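Local coordinates for UPF0311 protein RPA1785 (Rhodopseudomonas palustris, PDB 3C5O) that is of unknown function but folds into a closed antiparallel beta-barrel of the UPF0311 (DUF3237) family, probably related to the allene oxide cyclase barrels, at residues B[64-69]-B[98-103]; B[113-118]-B[140-145]; B[120-125]-B[130-135]. All coordinates share one frame; numbering follows the deposited sequence.

Contact 1 (B[64-69]-B[98-103]); sequences PNELIE and LLRKLK
Glu-66 reaches from the turn ahead of strand 68-78 to helix 96-103 and divides its carboxylate between two basic side chains, Arg-100 and Lys-103, three residues apart on the helix. Glu-66 OE1 accepts from Arg-100 NE at 3.2 Å, met nearly along the C-O axis. The carboxylate and guanidinium planes stand 57° apart, and this salt bridge is made by NE rather than by a flat pairing of two nitrogens with two oxygens. The other oxygen, Glu-66 OE2, receives Lys-103 NZ at 3.1 Å on its syn lone pair. The Glu-66 chain is bent at chi2 (-106°), and it crosses the side chains of Arg-100 and Lys-103 at about a right angle. Each carboxylate oxygen thus has its own cationic donor, and a glutamate is long enough to span the gap from its turn. Beside this polar network, Leu-99 brings CD1 to 3.8 Å from Glu-66 CB and to 3.5 Å from Glu-66 O, an apolar methyl beside the root of the charged chain. Asn-65 makes an Asx turn: its OD1 accepts from Leu-67 N at 3.1 Å, with the donor well above the carbonyl plane. Lys-103 also packs against Ile-62 and Arg-34. Two positive groups share one carboxylate here, so the glutamate is probably kept ionised, and between turn and helix the link is mainly ionic, with Leu-99 adding the apolar contact.

Contact 2 (B[113-118]-B[140-145]); sequences IYFRTR and AARHAD
Ala-140 sets its methyl squarely over the ring of Phe-115, CB lying 3.5 Å from the ring centroid and only 8° off the ring normal, a CH-pi contact. Phe-115 holds CG anti to its N (chi1 -173°), which carries the ring across to the neighbouring strand and turns a face to that methyl. A side chain as small as alanine suits the spot, since the ring can come down close to the strand backbone: Phe-115 CD1 is 3.7 Å from Ala-141 N. The backbones are pinned at the same place, where Ala-140 N gives a nearly straight bond to Phe-115 O at 2.8 Å. That oxygen also takes a weak bond from Arg-116 NH1. Here strands 114-122 and 136-142 are antiparallel neighbours in the closed eight-stranded barrel, and Phe-115 also makes a cation-pi contact with Arg-92. Tyr-114 and Arg-116, alternating with Phe-115, instead meet a second subunit, and Tyr-114 OH hydrogen-bonds to Val-154 O and Leu-135 N of that subunit. Beyond Ala-140 the contact thins out. The two short strand segments run at 127° to each other, and Arg-142 offers its N at the ring edge, 4.0 Å from Phe-115 CD1, and its CB. The rest of that arginine leads away, its NE making a weak bond to His-143 O. Further along, the chain leaves strand 114-118 altogether, and Ala-144 and Asp-145 lie exposed to solvent.

Contact 3 (B[120-125]-B[130-135]); sequences RFETGH and WLMQYL
The long connection between barrel strands 114-122 and 136-142 folds back on the strand it has just left, so that Leu-131 and Met-132 of its 3-10 turn pack against Phe-121, Glu-122 and Thr-123. The apolar side-chain contact is Phe-121 CB against Leu-131 CB at 3.7 Å, with Leu-131 O lying at the edge of the Phe-121 ring. Phe-136 meets that ring edge-to-face, and two bulky apolar residues suit this buried corner. Met-132, built as selenomethionine, runs along the strand backbone: its CG lies 3.5 Å from Phe-121 O and its SE 3.3 Å from Thr-123 O. A bend at chi3 (90°) brings the Met-132 methyl CE to 3.4 Å from Glu-122 CA, and a flexible unbranched chain is well fitted to follow the backbone in this way. Between the two segments a water accepts from Phe-121 N at 2.7 Å and donates to Leu-131 O at 2.6 Å, satisfying two backbone groups at once. Glu-122 crosses Met-132 at about a right angle and directs its carboxylate elsewhere. Glu-122 OE2 is gripped end-on by both terminal nitrogens of Arg-120, NH1 at 3.0 Å and the longer NH2 bond in the same guanidinium plane, while OE1 forms a salt bridge with Arg-33 of a third subunit. An alanine here removes the carboxylate, and the charges of Arg-120 and of Arg-33 of the third subunit would probably each lose a main partner, while the Met-132 methyl would lose the CG beside it. The whole is a beta-hairpin of an antiparallel barrel, its long connection packed back on the end of the first strand.

How the contacts relate
Following the chain, contact 1 comes first: it closes the stretch that holds strands 68-78 and 83-93 by joining the turn at 64-69 to helix 96-103. The chain then enters strand 114-122, where contact 2 opens, and contact 3 is nested inside the loop that contact 2 closes. Contacts 1 and 2 touch, the helix leucines Leu-98, Leu-99 and Leu-102 packing on Ile-113. Contacts 2 and 3 share strand 114-122, and Arg-118 meets Leu-135 between them. Contacts 1 and 3 lie on opposite sides of the chain's centre, their own centres about 31 Å apart. Together they tie helix, strand pair and long connection to one barrel.

Contact 1 (B[64-69]-B[98-103])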
# COMPACT_ATOMS: atom_id res chain seq x y z
N PRO B 64 6.64 10.60 -16.67
CA PRO B 64 7.28 11.21 -17.83
C PRO B 64 6.77 12.62 -18.15
O PRO B 64 7.48 13.37 -18.81
CB PRO B 64 6.98 10.22 -18.98
CG PRO B 64 6.57 8.94 -18.33
CD PRO B 64 5.88 9.39 -17.04
N ASN B 65 5.57 12.98 -17.69
CA ASN B 65 5.10 14.36 -17.82
C ASN B 65 5.56 15.28 -16.67
O ASN B 65 5.13 16.43 -16.59
CB ASN B 65 3.57 14.41 -17.97
CG ASN B 65 2.84 14.03 -16.69
OD1 ASN B 65 3.46 13.64 -15.70
ND2 ASN B 65 1.52 14.13 -16.70
N GLU B 66 6.40 14.76 -15.77
CA GLU B 66 7.04 15.55 -14.71
C GLU B 66 6.18 15.76 -13.46
O GLU B 66 6.64 16.38 -12.51
CB GLU B 66 7.58 16.87 -15.22
CG GLU B 66 8.58 16.72 -16.37
CD GLU B 66 10.01 16.96 -15.93
OE1 GLU B 66 10.70 17.67 -16.69
OE2 GLU B 66 10.43 16.49 -14.84
N LEU B 67 4.95 15.25 -13.50
CA LEU B 67 4.15 15.05 -12.30
C LEU B 67 5.00 14.29 -11.29
O LEU B 67 5.71 13.35 -11.65
CB LEU B 67 2.91 14.22 -12.68
CG LEU B 67 1.68 13.93 -11.80
CD1 LEU B 67 2.00 13.30 -10.46
CD2 LEU B 67 0.79 15.13 -11.68
N ILE B 68 4.97 14.72 -10.03
CA ILE B 68 5.65 13.99 -8.97
C ILE B 68 4.64 13.40 -8.00
O ILE B 68 3.80 14.12 -7.48
CB ILE B 68 6.63 14.88 -8.21
CG1 ILE B 68 7.68 15.43 -9.19
CG2 ILE B 68 7.32 14.07 -7.12
CD1 ILE B 68 8.67 16.39 -8.54
N GLU B 69 4.73 12.07 -7.83
CA GLU B 69 3.97 11.31 -6.86
C GLU B 69 4.78 11.30 -5.56
O GLU B 69 5.92 10.87 -5.56
CB GLU B 69 3.73 9.89 -7.37
CG GLU B 69 2.82 9.81 -8.61
CD GLU B 69 2.67 8.39 -9.17
OE1 GLU B 69 2.10 8.22 -10.27
OE2 GLU B 69 3.13 7.42 -8.51
N LEU B 98 8.43 25.57 -14.67
CA LEU B 98 8.47 25.84 -13.23
C LEU B 98 8.85 24.60 -12.41
O LEU B 98 9.61 24.68 -11.44
CB LEU B 98 7.15 26.47 -12.76
CG LEU B 98 6.77 27.81 -13.41
CD1 LEU B 98 5.31 28.18 -13.14
CD2 LEU B 98 7.68 28.94 -12.96
N LEU B 99 8.33 23.45 -12.81
CA LEU B 99 8.76 22.19 -12.19
C LEU B 99 10.28 22.06 -12.33
O LEU B 99 10.96 21.74 -11.36
CB LEU B 99 8.04 20.98 -12.79
CG LEU B 99 6.51 20.98 -12.77
CD1 LEU B 99 5.94 19.67 -13.31
CD2 LEU B 99 5.98 21.25 -11.36
N ARG B 100 10.80 22.35 -13.52
CA ARG B 100 12.24 22.35 -13.77
C ARG B 100 13.02 23.38 -12.94
O ARG B 100 14.10 23.05 -12.42
CB ARG B 100 12.52 22.50 -15.26
CG ARG B 100 12.21 21.24 -16.05
CD ARG B 100 11.99 21.55 -17.51
NE ARG B 100 11.51 20.39 -18.25
CZ ARG B 100 10.96 20.44 -19.46
NH1 ARG B 100 10.78 21.62 -20.07
NH2 ARG B 100 10.56 19.32 -20.05
N LYS B 101 12.49 24.60 -12.81
CA LYS B 101 13.02 25.58 -11.86
C LYS B 101 13.16 24.98 -10.47
O LYS B 101 14.19 25.15 -9.82
CB LYS B 101 12.09 26.80 -11.76
CG LYS B 101 12.65 28.15 -12.19
CD LYS B 101 11.83 29.27 -11.53
CE LYS B 101 12.49 30.65 -11.58
NZ LYS B 101 11.97 31.47 -12.70
N LEU B 102 12.12 24.28 -10.00
CA LEU B 102 12.14 23.68 -8.66
C LEU B 102 13.23 22.61 -8.53
O LEU B 102 13.92 22.56 -7.51
CB LEU B 102 10.78 23.08 -8.26
CG LEU B 102 9.64 24.00 -7.82
CD1 LEU B 102 8.39 23.19 -7.53
CD2 LEU B 102 10.03 24.86 -6.62
N LYS B 103 13.37 21.78 -9.56
CA LYS B 103 14.42 20.78 -9.62
C LYS B 103 15.81 21.41 -9.44
O LYS B 103 16.68 20.83 -8.77
CB LYS B 103 14.37 20.02 -10.95
CG LYS B 103 13.89 18.58 -10.87
CD LYS B 103 13.91 17.94 -12.25
CE LYS B 103 13.46 16.49 -12.23
NZ LYS B 103 13.21 15.98 -13.62

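Contact 2 (B[113-118]-B[140-145])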
# COMPACT_ATOMS: atom_id res chain seq x y z
N ILE B 113 2.20 26.48 -8.38
CA ILE B 113 2.45 25.06 -8.32
C ILE B 113 1.31 24.37 -7.59
O ILE B 113 0.94 24.78 -6.49
CB ILE B 113 3.81 24.74 -7.64
CG1 ILE B 113 4.99 25.37 -8.41
CG2 ILE B 113 4.01 23.23 -7.48
CD1 ILE B 113 5.12 24.97 -9.86
N TYR B 114 0.74 23.35 -8.23
CA TYR B 114 -0.26 22.51 -7.60
C TYR B 114 0.48 21.52 -6.73
O TYR B 114 1.23 20.69 -7.23
CB TYR B 114 -1.12 21.79 -8.64
CG TYR B 114 -2.26 21.00 -8.01
CD1 TYR B 114 -3.48 21.61 -7.72
CD2 TYR B 114 -2.11 19.64 -7.70
CE1 TYR B 114 -4.52 20.89 -7.14
CE2 TYR B 114 -3.13 18.91 -7.13
CZ TYR B 114 -4.33 19.54 -6.85
OH TYR B 114 -5.35 18.82 -6.28
N PHE B 115 0.29 21.61 -5.41
CA PHE B 115 1.02 20.76 -4.50
C PHE B 115 0.15 20.38 -3.31
O PHE B 115 0.10 21.11 -2.30
CB PHE B 115 2.32 21.45 -4.09
CG PHE B 115 3.26 20.60 -3.27
CD1 PHE B 115 4.43 21.15 -2.77
CD2 PHE B 115 2.96 19.27 -2.98
CE1 PHE B 115 5.32 20.39 -1.99
CE2 PHE B 115 3.84 18.49 -2.18
CZ PHE B 115 5.02 19.05 -1.68
N ARG B 116 -0.53 19.23 -3.45
CA ARG B 116 -1.56 18.80 -2.52
C ARG B 116 -1.35 17.35 -2.15
O ARG B 116 -0.94 16.51 -2.98
CB ARG B 116 -2.98 19.03 -3.09
CG ARG B 116 -3.22 20.41 -3.79
CD ARG B 116 -3.48 21.62 -2.85
NE ARG B 116 -3.73 22.83 -3.65
CZ ARG B 116 -2.79 23.67 -4.10
NH1 ARG B 116 -1.53 23.46 -3.80
NH2 ARG B 116 -3.10 24.74 -4.83
N THR B 117 -1.64 17.05 -0.88
CA THR B 117 -1.38 15.75 -0.33
C THR B 117 -2.48 15.34 0.63
O THR B 117 -3.32 16.15 1.03
CB THR B 117 -0.08 15.73 0.51
OG1 THR B 117 -0.35 16.34 1.77
CG2 THR B 117 1.04 16.47 -0.15
N ARG B 118 -2.47 14.06 1.01
CA ARG B 118 -3.34 13.60 2.09
C ARG B 118 -2.44 13.08 3.20
O ARG B 118 -1.88 12.01 3.07
CB ARG B 118 -4.27 12.50 1.63
CG ARG B 118 -5.26 12.12 2.70
CD ARG B 118 -5.52 10.64 2.74
NE ARG B 118 -5.91 10.26 4.09
CZ ARG B 118 -6.38 9.07 4.43
NH1 ARG B 118 -6.54 8.12 3.51
NH2 ARG B 118 -6.71 8.83 5.69
N ALA B 140 0.80 22.33 0.08
CA ALA B 140 2.22 22.45 0.41
C ALA B 140 3.03 23.41 -0.47
O ALA B 140 2.50 23.95 -1.45
CB ALA B 140 2.88 21.06 0.51
N ALA B 141 4.28 23.67 -0.08
CA ALA B 141 5.16 24.55 -0.84
C ALA B 141 6.58 23.98 -0.83
O ALA B 141 7.07 23.60 0.22
CB ALA B 141 5.14 25.94 -0.26
N ARG B 142 7.21 23.91 -2.00
CA ARG B 142 8.56 23.35 -2.16
C ARG B 142 9.55 24.49 -2.16
O ARG B 142 9.48 25.38 -3.02
CB ARG B 142 8.70 22.62 -3.50
CG ARG B 142 9.38 21.24 -3.52
CD ARG B 142 10.44 20.92 -2.45
NE ARG B 142 11.80 21.13 -2.94
CZ ARG B 142 12.63 20.18 -3.38
NH1 ARG B 142 12.26 18.90 -3.39
NH2 ARG B 142 13.84 20.52 -3.79
N HIS B 143 10.45 24.48 -1.19
CA HIS B 143 11.62 25.35 -1.23
C HIS B 143 12.88 24.49 -1.37
O HIS B 143 12.80 23.25 -1.38
CB HIS B 143 11.66 26.26 -0.02
CG HIS B 143 10.46 27.15 0.09
ND1 HIS B 143 9.47 26.94 1.03
CD2 HIS B 143 10.08 28.22 -0.64
CE1 HIS B 143 8.54 27.87 0.89
NE2 HIS B 143 8.88 28.66 -0.11
N ALA B 144 14.04 25.12 -1.49
CA ALA B 144 15.26 24.39 -1.81
C ALA B 144 15.66 23.51 -0.64
O ALA B 144 16.20 22.41 -0.83
CB ALA B 144 16.38 25.36 -2.17
N ASP B 145 15.35 23.99 0.57
CA ASP B 145 15.83 23.41 1.82
C ASP B 145 14.74 22.75 2.66
O ASP B 145 15.04 22.08 3.65
CB ASP B 145 16.49 24.51 2.68
CG ASP B 145 15.52 25.65 3.06
OD1 ASP B 145 14.76 26.15 2.20
OD2 ASP B 145 15.52 26.06 4.24

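Contact 3 (B[120-125]-B[130-135])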
# COMPACT_ATOMS: atom_id res chain seq x y z
N ARG B 120 -1.82 11.31 6.73
CA ARG B 120 -2.45 10.37 7.63
C ARG B 120 -1.56 10.16 8.87
O ARG B 120 -0.37 9.89 8.76
CB ARG B 120 -2.70 9.03 6.91
CG ARG B 120 -3.75 8.16 7.60
CD ARG B 120 -3.77 6.74 7.06
NE ARG B 120 -2.48 6.13 7.29
CZ ARG B 120 -2.15 5.38 8.34
NH1 ARG B 120 -0.93 4.90 8.42
NH2 ARG B 120 -3.04 5.11 9.27
N PHE B 121 -2.17 10.30 10.05
CA PHE B 121 -1.45 10.27 11.32
C PHE B 121 -1.78 9.04 12.14
O PHE B 121 -2.91 8.54 12.08
CB PHE B 121 -1.78 11.53 12.13
CG PHE B 121 -1.58 12.80 11.35
CD1 PHE B 121 -0.30 13.27 11.10
CD2 PHE B 121 -2.67 13.51 10.86
CE1 PHE B 121 -0.10 14.42 10.35
CE2 PHE B 121 -2.50 14.69 10.12
CZ PHE B 121 -1.20 15.14 9.86
N GLU B 122 -0.80 8.55 12.86
CA GLU B 122 -0.99 7.52 13.84
C GLU B 122 -0.32 7.94 15.12
O GLU B 122 0.84 8.25 15.12
CB GLU B 122 -0.36 6.22 13.39
CG GLU B 122 -1.05 5.51 12.29
CD GLU B 122 -0.41 4.18 11.96
OE1 GLU B 122 0.52 3.78 12.66
OE2 GLU B 122 -0.83 3.51 11.04
N THR B 123 -1.08 7.93 16.20
CA THR B 123 -0.57 8.21 17.53
C THR B 123 -1.34 7.56 18.66
O THR B 123 -2.51 7.38 18.60
CB THR B 123 -0.46 9.68 17.77
OG1 THR B 123 0.24 9.92 18.98
CG2 THR B 123 -1.76 10.29 17.84
N GLY B 124 -0.64 7.23 19.72
CA GLY B 124 -1.26 6.65 20.88
C GLY B 124 -1.68 7.67 21.92
O GLY B 124 -2.55 7.44 22.71
N HIS B 125 -1.04 8.81 21.88
CA HIS B 125 -1.25 9.88 22.88
C HIS B 125 -2.72 10.30 22.94
O HIS B 125 -3.32 10.59 21.91
CB HIS B 125 -0.41 11.12 22.58
CG HIS B 125 -0.20 12.00 23.79
ND1 HIS B 125 -1.21 12.78 24.33
CD2 HIS B 125 0.89 12.23 24.55
CE1 HIS B 125 -0.75 13.43 25.38
NE2 HIS B 125 0.53 13.14 25.52
N TRP B 130 -7.62 12.53 18.09
CA TRP B 130 -8.40 13.11 16.99
C TRP B 130 -7.69 13.05 15.63
O TRP B 130 -8.34 13.09 14.60
CB TRP B 130 -8.84 14.55 17.30
CG TRP B 130 -7.70 15.56 17.44
CD1 TRP B 130 -6.87 15.72 18.53
CD2 TRP B 130 -7.27 16.53 16.47
NE1 TRP B 130 -5.97 16.72 18.29
CE2 TRP B 130 -6.18 17.24 17.04
CE3 TRP B 130 -7.71 16.89 15.19
CZ2 TRP B 130 -5.53 18.27 16.37
CZ3 TRP B 130 -7.04 17.92 14.52
CH2 TRP B 130 -5.97 18.60 15.12
N LEU B 131 -6.35 12.96 15.64
CA LEU B 131 -5.57 12.93 14.40
C LEU B 131 -5.86 11.69 13.53
O LEU B 131 -5.64 11.71 12.32
CB LEU B 131 -4.06 13.06 14.68
CG LEU B 131 -3.58 14.41 15.25
CD1 LEU B 131 -2.07 14.40 15.37
CD2 LEU B 131 -4.00 15.58 14.38
N MSE B 132 -6.39 10.64 14.15
CA MSE B 132 -6.74 9.45 13.40
C MSE B 132 -8.23 9.27 13.24
O MSE B 132 -8.67 8.23 12.74
CB MSE B 132 -6.18 8.21 14.09
CG MSE B 132 -4.97 8.53 14.90
SE MSE B 132 -4.81 7.23 16.26
CE MSE B 132 -3.72 6.01 15.24
N GLN B 133 -9.00 10.27 13.63
CA GLN B 133 -10.46 10.23 13.51
C GLN B 133 -11.04 11.10 12.38
O GLN B 133 -12.26 11.15 12.19
CB GLN B 133 -11.10 10.62 14.85
CG GLN B 133 -10.63 9.81 16.05
CD GLN B 133 -11.29 10.28 17.36
OE1 GLN B 133 -12.11 11.21 17.38
NE2 GLN B 133 -10.94 9.62 18.45
N TYR B 134 -10.18 11.79 11.65
CA TYR B 134 -10.57 12.68 10.56
C TYR B 134 -9.68 12.42 9.35
O TYR B 134 -8.59 11.90 9.48
CB TYR B 134 -10.43 14.15 10.97
CG TYR B 134 -11.37 14.59 12.08
CD1 TYR B 134 -12.64 15.12 11.79
CD2 TYR B 134 -10.99 14.50 13.41
CE1 TYR B 134 -13.50 15.54 12.80
CE2 TYR B 134 -11.86 14.90 14.44
CZ TYR B 134 -13.11 15.42 14.12
OH TYR B 134 -13.97 15.84 15.13
N LEU B 135 -10.16 12.79 8.17
CA LEU B 135 -9.30 12.88 7.01
C LEU B 135 -8.68 14.27 6.99
O LEU B 135 -9.30 15.24 7.47
CB LEU B 135 -10.12 12.69 5.75
CG LEU B 135 -9.53 12.23 4.43
CD1 LEU B 135 -9.42 10.75 4.48
CD2 LEU B 135 -10.48 12.64 3.32
O HOH W 1 -4.85 10.54 10.18